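Local coordinates for protein putative surface-anchored fimbrial subunit (Corynebacterium diphtheriae, PDB 3HR6) that probably forms the shaft of a corynebacterial surface pilus, as a major pilin of tandem Ig-like modules stabilised by isopeptide and disulfide bonds, at residues A[40-45]-A[70-75]; A[185-190]-A[273-278]; A[325-330]-A[396-401]. All coordinates share one frame; numbering follows the deposited sequence. Where two conformers were deposited one is given.

In the fold
The three contacts follow one another along an elongated chain of tandem Ig-like modules, each closing before the next opens. Contact 1 lies in the N-terminal pilin module and contact 2 in the Cna-B-like region; their centres are 25 Å apart, and their nearest atoms about 6 Å apart, without touching. Contact 3 lies toward the C-terminal end, 53 Å from contact 2 and 74 Å from contact 1 between centres, on the opposite side of the chain's centre from contact 1. It is also the one near the calcium site: the side chain of Gln329 comes to about 10 Å from that of the calcium ligand Gln158. Contacts 1 and 2 lie away from the metal.

Contact 1 (A[40-45]-A[70-75]); sequences TLYRVN and GHPTDK
Tyr42 meets Pro72 through side chains and Asn45 meets Lys75 through the main chain, two points that join strand 38-44 of the N-terminal, Ig-like pilin module to the connection running from the short strand 71-72 into strand 76-83. The tyrosine and proline side chains cross at about a right angle, and it is the phenol end of the tyrosine that does the touching. Tyr42 OH lies 3.5 Å from Pro72 CG, while Tyr42 CE1 is 3.8 Å from that same carbon. The aromatic ring reaches across to the proline because its CG stands opposite the carbonyl carbon (chi1 -64°). This is van der Waals packing of an aromatic group against an aliphatic ring, and it leaves the segments well apart, with Tyr42 CA 8.6 Å from Pro72 CA.

The chains draw together further on, where Asn45 CA and Lys75 CA are 5.5 Å apart. There Asn45 N donates to Lys75 O at 2.9 Å. Asn45 CB also rests 3.2 Å from Lys75 O, so the carbonyl oxygen is met by backbone and side chain of one residue.

Beyond this shell the pairing goes on into strand 76-83, where Arg43 and Thr77 share a backbone hydrogen bond and Tyr42 packs on Val76 and Lys78. Helix 63-66 packs alongside, with Leu66 touching both Val44 and Lys75, and Glu65 O bonded to Thr73 OG1. That hydroxyl has a second partner within its own segment: Lys75 N makes a weak but fairly straight bond to Thr73 OG1 (3.4 Å, 163°), the i to i+2 pattern of an ST turn.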
# COMPACT_ATOMS: atom_id res chain seq x y z
N THR A 40 4.05 15.66 20.96
CA THR A 40 3.23 16.27 21.98
C THR A 40 4.11 16.62 23.19
O THR A 40 4.93 15.80 23.67
CB THR A 40 2.07 15.35 22.36
OG1 THR A 40 1.29 15.08 21.19
CG2 THR A 40 1.18 15.98 23.42
N LEU A 41 3.95 17.85 23.66
CA LEU A 41 4.54 18.32 24.90
C LEU A 41 3.54 18.17 26.04
O LEU A 41 2.41 18.62 25.94
CB LEU A 41 5.00 19.77 24.76
CG LEU A 41 5.84 20.31 25.92
CD1 LEU A 41 7.26 19.70 25.95
CD2 LEU A 41 5.89 21.84 25.87
N TYR A 42 3.96 17.50 27.11
CA TYR A 42 3.22 17.40 28.37
C TYR A 42 4.00 18.04 29.50
O TYR A 42 5.25 17.93 29.54
CB TYR A 42 3.04 15.93 28.76
CG TYR A 42 2.19 15.12 27.80
CD1 TYR A 42 0.81 15.06 27.97
CD2 TYR A 42 2.76 14.41 26.75
CE1 TYR A 42 0.02 14.34 27.13
CE2 TYR A 42 1.98 13.66 25.90
CZ TYR A 42 0.59 13.65 26.09
OH TYR A 42 -0.24 12.93 25.28
N ARG A 43 3.28 18.64 30.44
CA ARG A 43 3.88 19.10 31.70
C ARG A 43 3.80 17.97 32.74
O ARG A 43 2.78 17.30 32.84
CB ARG A 43 3.15 20.33 32.24
CG ARG A 43 3.72 20.84 33.58
CD ARG A 43 3.26 22.25 33.92
NE ARG A 43 3.43 23.14 32.77
CZ ARG A 43 2.45 23.64 32.01
NH1 ARG A 43 1.17 23.39 32.26
NH2 ARG A 43 2.78 24.42 30.97
N VAL A 44 4.89 17.73 33.46
CA VAL A 44 4.88 16.75 34.54
C VAL A 44 4.24 17.38 35.76
O VAL A 44 4.75 18.35 36.33
CB VAL A 44 6.26 16.20 34.85
CG1 VAL A 44 6.20 15.16 35.96
CG2 VAL A 44 6.86 15.58 33.60
N ASN A 45 3.10 16.82 36.17
CA ASN A 45 2.36 17.38 37.29
C ASN A 45 3.14 17.31 38.59
O ASN A 45 3.83 16.33 38.86
CB ASN A 45 1.01 16.68 37.45
CG ASN A 45 0.10 16.89 36.28
OD1 ASN A 45 -0.96 16.27 36.18
ND2 ASN A 45 0.51 17.77 35.37
N GLY A 70 1.52 3.37 25.10
CA GLY A 70 1.24 4.33 24.02
C GLY A 70 0.34 5.51 24.36
O GLY A 70 -0.22 6.15 23.45
N HIS A 71 0.20 5.81 25.66
CA HIS A 71 -0.70 6.88 26.14
C HIS A 71 -0.17 7.49 27.46
O HIS A 71 0.46 6.78 28.26
CB HIS A 71 -2.13 6.32 26.34
CG HIS A 71 -2.32 5.58 27.63
ND1 HIS A 71 -1.90 4.28 27.81
CD2 HIS A 71 -2.86 5.97 28.81
CE1 HIS A 71 -2.18 3.89 29.04
NE2 HIS A 71 -2.76 4.90 29.67
N PRO A 72 -0.44 8.79 27.71
CA PRO A 72 -0.01 9.42 28.98
C PRO A 72 -0.84 8.94 30.16
O PRO A 72 -1.99 8.59 29.97
CB PRO A 72 -0.31 10.90 28.76
CG PRO A 72 -1.45 10.90 27.82
CD PRO A 72 -1.27 9.71 26.91
N THR A 73 -0.27 8.94 31.36
CA THR A 73 -1.03 8.66 32.59
C THR A 73 -1.49 9.98 33.18
O THR A 73 -1.24 11.04 32.61
CB THR A 73 -0.20 7.88 33.62
OG1 THR A 73 0.79 8.74 34.18
CG2 THR A 73 0.46 6.66 32.97
N ASP A 74 -2.18 9.92 34.32
CA ASP A 74 -2.74 11.13 34.93
C ASP A 74 -1.69 12.00 35.62
O ASP A 74 -2.01 13.05 36.18
CB ASP A 74 -3.88 10.79 35.90
CG ASP A 74 -3.48 9.77 36.97
OD1 ASP A 74 -2.29 9.45 37.15
OD2 ASP A 74 -4.40 9.28 37.68
N LYS A 75 -0.44 11.54 35.56
CA LYS A 75 0.68 12.25 36.16
C LYS A 75 1.20 13.41 35.30
O LYS A 75 2.06 14.17 35.75
CB LYS A 75 1.80 11.25 36.43
CG LYS A 75 1.36 10.05 37.26
CD LYS A 75 2.44 9.57 38.22
CE LYS A 75 1.82 8.81 39.39
NZ LYS A 75 2.83 8.07 40.19

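Contact 2 (A[185-190]-A[273-278]); sequences EGFTVA and AWVLPS
Thr188 with Leu276 and Ala190 with Trp274 form the hydrogen-bonded pairs of an antiparallel beta contact in the Cna-B-like region, where strand 187-192 lies between strands 229-236 and 268-276. The short segments run at 162° to each other. Thr188 N donates to Leu276 O at 2.8 Å, and Leu276 N returns a bond of 2.9 Å to Thr188 O. Between these pairs Val189 faces Val275 without such bonds. On their side of the sheet Val275 CG2 sits over the face of the Phe187 ring, 3.6 Å from Phe187 CZ, in a CH-pi contact. It gets there because CG2 is the branch that extends away from the Val275 backbone N. Thr173 of strand 166-174 touches both Phe187 and Val275, and Leu252 packs on Phe187 and Val189.

Past the strand, Pro277 centres an inverse gamma turn. Glu185, which has a salt bridge to Arg113, meets this turn partly through water: one water accepts from Glu185 N at 2.9 Å and donates weakly to Pro277 O. The contact thus passes from an apolar sheet face lined by Phe187, Val189 and Val275, beside paired backbone groups, to a water-bridged, charged end.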
# COMPACT_ATOMS: atom_id res chain seq x y z
N GLU A 185 7.42 -1.36 18.69
CA GLU A 185 6.14 -1.26 19.39
C GLU A 185 5.15 -2.26 18.81
O GLU A 185 4.23 -2.70 19.49
CB GLU A 185 5.48 0.10 19.19
CG GLU A 185 6.15 1.31 19.76
CD GLU A 185 5.38 2.53 19.31
OE1 GLU A 185 4.13 2.55 19.42
OE2 GLU A 185 5.99 3.48 18.81
N GLY A 186 5.36 -2.59 17.54
CA GLY A 186 4.47 -3.47 16.81
C GLY A 186 4.91 -3.41 15.38
O GLY A 186 5.83 -2.68 15.05
N PHE A 187 4.25 -4.17 14.50
CA PHE A 187 4.66 -4.19 13.11
C PHE A 187 3.49 -4.72 12.31
O PHE A 187 3.15 -5.89 12.41
CB PHE A 187 5.93 -5.03 12.91
CG PHE A 187 6.79 -4.56 11.77
CD1 PHE A 187 7.69 -3.53 11.95
CD2 PHE A 187 6.69 -5.12 10.53
CE1 PHE A 187 8.50 -3.11 10.93
CE2 PHE A 187 7.49 -4.64 9.48
CZ PHE A 187 8.37 -3.66 9.69
N THR A 188 2.83 -3.80 11.62
CA THR A 188 1.65 -4.15 10.87
C THR A 188 1.86 -3.86 9.38
O THR A 188 2.38 -2.81 9.04
CB THR A 188 0.44 -3.36 11.38
OG1 THR A 188 0.16 -3.74 12.73
CG2 THR A 188 -0.82 -3.62 10.53
N VAL A 189 1.50 -4.79 8.51
CA VAL A 189 1.48 -4.54 7.07
C VAL A 189 0.02 -4.67 6.67
O VAL A 189 -0.58 -5.70 6.91
CB VAL A 189 2.37 -5.50 6.26
CG1 VAL A 189 2.20 -5.22 4.70
CG2 VAL A 189 3.84 -5.37 6.71
N ALA A 190 -0.56 -3.58 6.12
CA ALA A 190 -1.97 -3.58 5.74
C ALA A 190 -2.11 -3.20 4.30
O ALA A 190 -1.32 -2.42 3.76
CB ALA A 190 -2.79 -2.58 6.58
N ALA A 273 0.32 -1.21 -0.39
CA ALA A 273 0.27 -1.70 1.00
C ALA A 273 0.96 -0.65 1.85
O ALA A 273 1.63 0.25 1.32
CB ALA A 273 0.96 -3.06 1.18
N TRP A 274 0.84 -0.79 3.15
CA TRP A 274 1.44 0.16 4.06
C TRP A 274 2.02 -0.57 5.24
O TRP A 274 1.44 -1.55 5.69
CB TRP A 274 0.35 1.07 4.60
CG TRP A 274 -0.36 1.90 3.54
CD1 TRP A 274 -1.25 1.44 2.61
CD2 TRP A 274 -0.36 3.33 3.41
NE1 TRP A 274 -1.71 2.48 1.84
CE2 TRP A 274 -1.23 3.65 2.35
CE3 TRP A 274 0.28 4.36 4.08
CZ2 TRP A 274 -1.43 4.96 1.91
CZ3 TRP A 274 0.08 5.69 3.64
CH2 TRP A 274 -0.78 5.96 2.58
N VAL A 275 3.15 -0.06 5.74
CA VAL A 275 3.77 -0.59 6.97
C VAL A 275 3.65 0.43 8.10
O VAL A 275 3.86 1.64 7.88
CB VAL A 275 5.19 -1.08 6.80
CG1 VAL A 275 6.15 -0.02 6.31
CG2 VAL A 275 5.70 -1.73 8.12
N LEU A 276 3.20 -0.07 9.24
CA LEU A 276 3.06 0.72 10.47
C LEU A 276 3.83 0.06 11.59
O LEU A 276 3.63 -1.11 11.87
CB LEU A 276 1.60 0.79 10.88
CG LEU A 276 1.25 1.73 12.02
CD1 LEU A 276 1.37 3.19 11.53
CD2 LEU A 276 -0.16 1.46 12.48
N PRO A 277 4.70 0.82 12.27
CA PRO A 277 5.50 0.25 13.37
C PRO A 277 4.71 0.25 14.71
O PRO A 277 5.20 0.75 15.71
CB PRO A 277 6.68 1.22 13.45
CG PRO A 277 6.11 2.52 13.04
CD PRO A 277 5.03 2.23 12.00
N SER A 278 3.50 -0.28 14.67
CA SER A 278 2.55 -0.26 15.78
C SER A 278 1.49 -1.32 15.49
O SER A 278 1.28 -1.66 14.34
CB SER A 278 1.87 1.13 15.89
OG SER A 278 1.11 1.21 17.10
O HOH W 1 8.41 0.57 16.76
O HOH W 2 7.38 3.06 16.65

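Contact 3 (A[325-330]-A[396-401]); sequences TATFQL and ETATAS
Thr327 bonds through its backbone to both Thr397 and Ala398, two residues that face it together and so shift the register of the antiparallel strands by one. Thr397 N donates to Thr327 O at 2.8 Å, while Ala398 N reaches that oxygen only weakly, at 3.5 Å. In return Thr327 N bonds to Ala398 O at 3.0 Å, approaching from above the carbonyl plane, 46° out of it. Past the extra residue, Phe328 faces Glu396.

Side-chain packing on that face comes from the shaft of Glu396 laid against the Phe328 ring. Glu396 CB is 3.6 Å from Phe328 CE1, and Glu396 CG forms an off-centre CH-pi contact. The extended chain, its CG opposite the backbone N (chi1 -171°), carries the carboxylate past the ring, with the two planes 28° apart. The carboxylate oxygen Glu396 OE2 abuts Phe328 CZ at 3.5 Å and Ala326 CB at 3.2 Å. On the bulge side Thr397 fits between neighbours: its OG1 is 3.3 Å from Thr327 CG2, and its methyl CG2 meets the amide end of Gln329, whose NE2 is bonded to Gln352 O.

A polar partner for the glutamate comes from beyond the strands. Leu406 N bonds to Glu396 OE1; the glutamate side chain also touches Lys313 of strand 302-315 and lies near Asn432. The pairing itself is a classic beta bulge, and the grouping of glutamate, lysine and asparagine beside an aromatic ring is consistent with an intramolecular isopeptide site of the kind that stabilises Gram-positive pilin Ig-like modules.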
# COMPACT_ATOMS: atom_id res chain seq x y z
N THR A 325 -27.42 -13.44 -35.49
CA THR A 325 -26.37 -13.26 -34.51
C THR A 325 -25.10 -13.97 -34.97
O THR A 325 -25.14 -14.90 -35.78
CB THR A 325 -26.82 -13.69 -33.10
OG1 THR A 325 -25.80 -13.36 -32.16
CG2 THR A 325 -27.10 -15.18 -33.01
N ALA A 326 -23.97 -13.47 -34.48
CA ALA A 326 -22.69 -14.08 -34.75
C ALA A 326 -22.00 -14.31 -33.41
O ALA A 326 -22.32 -13.65 -32.41
CB ALA A 326 -21.83 -13.21 -35.66
N THR A 327 -21.05 -15.24 -33.41
CA THR A 327 -20.29 -15.63 -32.24
C THR A 327 -18.80 -15.48 -32.55
O THR A 327 -18.35 -15.82 -33.65
CB THR A 327 -20.63 -17.09 -31.82
OG1 THR A 327 -22.05 -17.22 -31.57
CG2 THR A 327 -19.78 -17.56 -30.60
N PHE A 328 -18.06 -14.93 -31.59
CA PHE A 328 -16.62 -14.70 -31.70
C PHE A 328 -15.92 -15.26 -30.49
O PHE A 328 -16.49 -15.35 -29.36
CB PHE A 328 -16.29 -13.21 -31.82
CG PHE A 328 -16.91 -12.56 -33.01
CD1 PHE A 328 -16.18 -12.42 -34.21
CD2 PHE A 328 -18.22 -12.12 -32.97
CE1 PHE A 328 -16.76 -11.85 -35.32
CE2 PHE A 328 -18.81 -11.55 -34.08
CZ PHE A 328 -18.08 -11.39 -35.27
N GLN A 329 -14.70 -15.70 -30.74
CA GLN A 329 -13.76 -15.97 -29.68
C GLN A 329 -12.56 -15.04 -29.82
O GLN A 329 -12.15 -14.61 -30.92
CB GLN A 329 -13.38 -17.45 -29.65
CG GLN A 329 -14.54 -18.35 -29.42
CD GLN A 329 -14.11 -19.78 -29.22
OE1 GLN A 329 -13.59 -20.40 -30.15
NE2 GLN A 329 -14.36 -20.32 -28.04
N LEU A 330 -12.01 -14.70 -28.66
CA LEU A 330 -10.84 -13.83 -28.59
C LEU A 330 -9.56 -14.69 -28.50
O LEU A 330 -9.51 -15.66 -27.77
CB LEU A 330 -10.96 -12.87 -27.42
CG LEU A 330 -9.85 -11.81 -27.26
CD1 LEU A 330 -9.88 -10.81 -28.41
CD2 LEU A 330 -10.00 -11.10 -25.89
N GLU A 396 -14.46 -15.45 -35.83
CA GLU A 396 -15.89 -15.66 -35.92
C GLU A 396 -16.18 -17.15 -36.03
O GLU A 396 -15.79 -17.78 -37.03
CB GLU A 396 -16.48 -14.95 -37.12
CG GLU A 396 -17.98 -14.99 -37.11
CD GLU A 396 -18.60 -14.17 -38.20
OE1 GLU A 396 -18.27 -14.36 -39.38
OE2 GLU A 396 -19.48 -13.38 -37.85
N THR A 397 -16.84 -17.71 -35.03
CA THR A 397 -17.11 -19.16 -34.99
C THR A 397 -18.51 -19.53 -35.47
O THR A 397 -18.76 -20.69 -35.80
CB THR A 397 -16.91 -19.75 -33.59
OG1 THR A 397 -17.80 -19.12 -32.67
CG2 THR A 397 -15.46 -19.64 -33.12
N ALA A 398 -19.42 -18.56 -35.51
CA ALA A 398 -20.76 -18.78 -36.02
C ALA A 398 -21.29 -17.46 -36.55
O ALA A 398 -20.84 -16.37 -36.14
CB ALA A 398 -21.66 -19.37 -34.94
N THR A 399 -22.21 -17.57 -37.49
CA THR A 399 -22.87 -16.42 -38.04
C THR A 399 -24.34 -16.73 -38.32
O THR A 399 -24.86 -17.74 -37.86
CB THR A 399 -22.10 -15.95 -39.26
OG1 THR A 399 -22.57 -14.65 -39.67
CG2 THR A 399 -22.23 -16.98 -40.40
N ALA A 400 -25.02 -15.84 -39.03
CA ALA A 400 -26.44 -15.98 -39.27
C ALA A 400 -26.69 -16.92 -40.45
O ALA A 400 -25.78 -17.16 -41.23
CB ALA A 400 -27.06 -14.63 -39.52
N SER A 401 -27.92 -17.42 -40.56
CA SER A 401 -28.35 -18.26 -41.70
C SER A 401 -28.03 -17.60 -43.03
O SER A 401 -28.49 -16.49 -43.29
CB SER A 401 -29.86 -18.50 -41.66
OG SER A 401 -30.16 -19.56 -40.77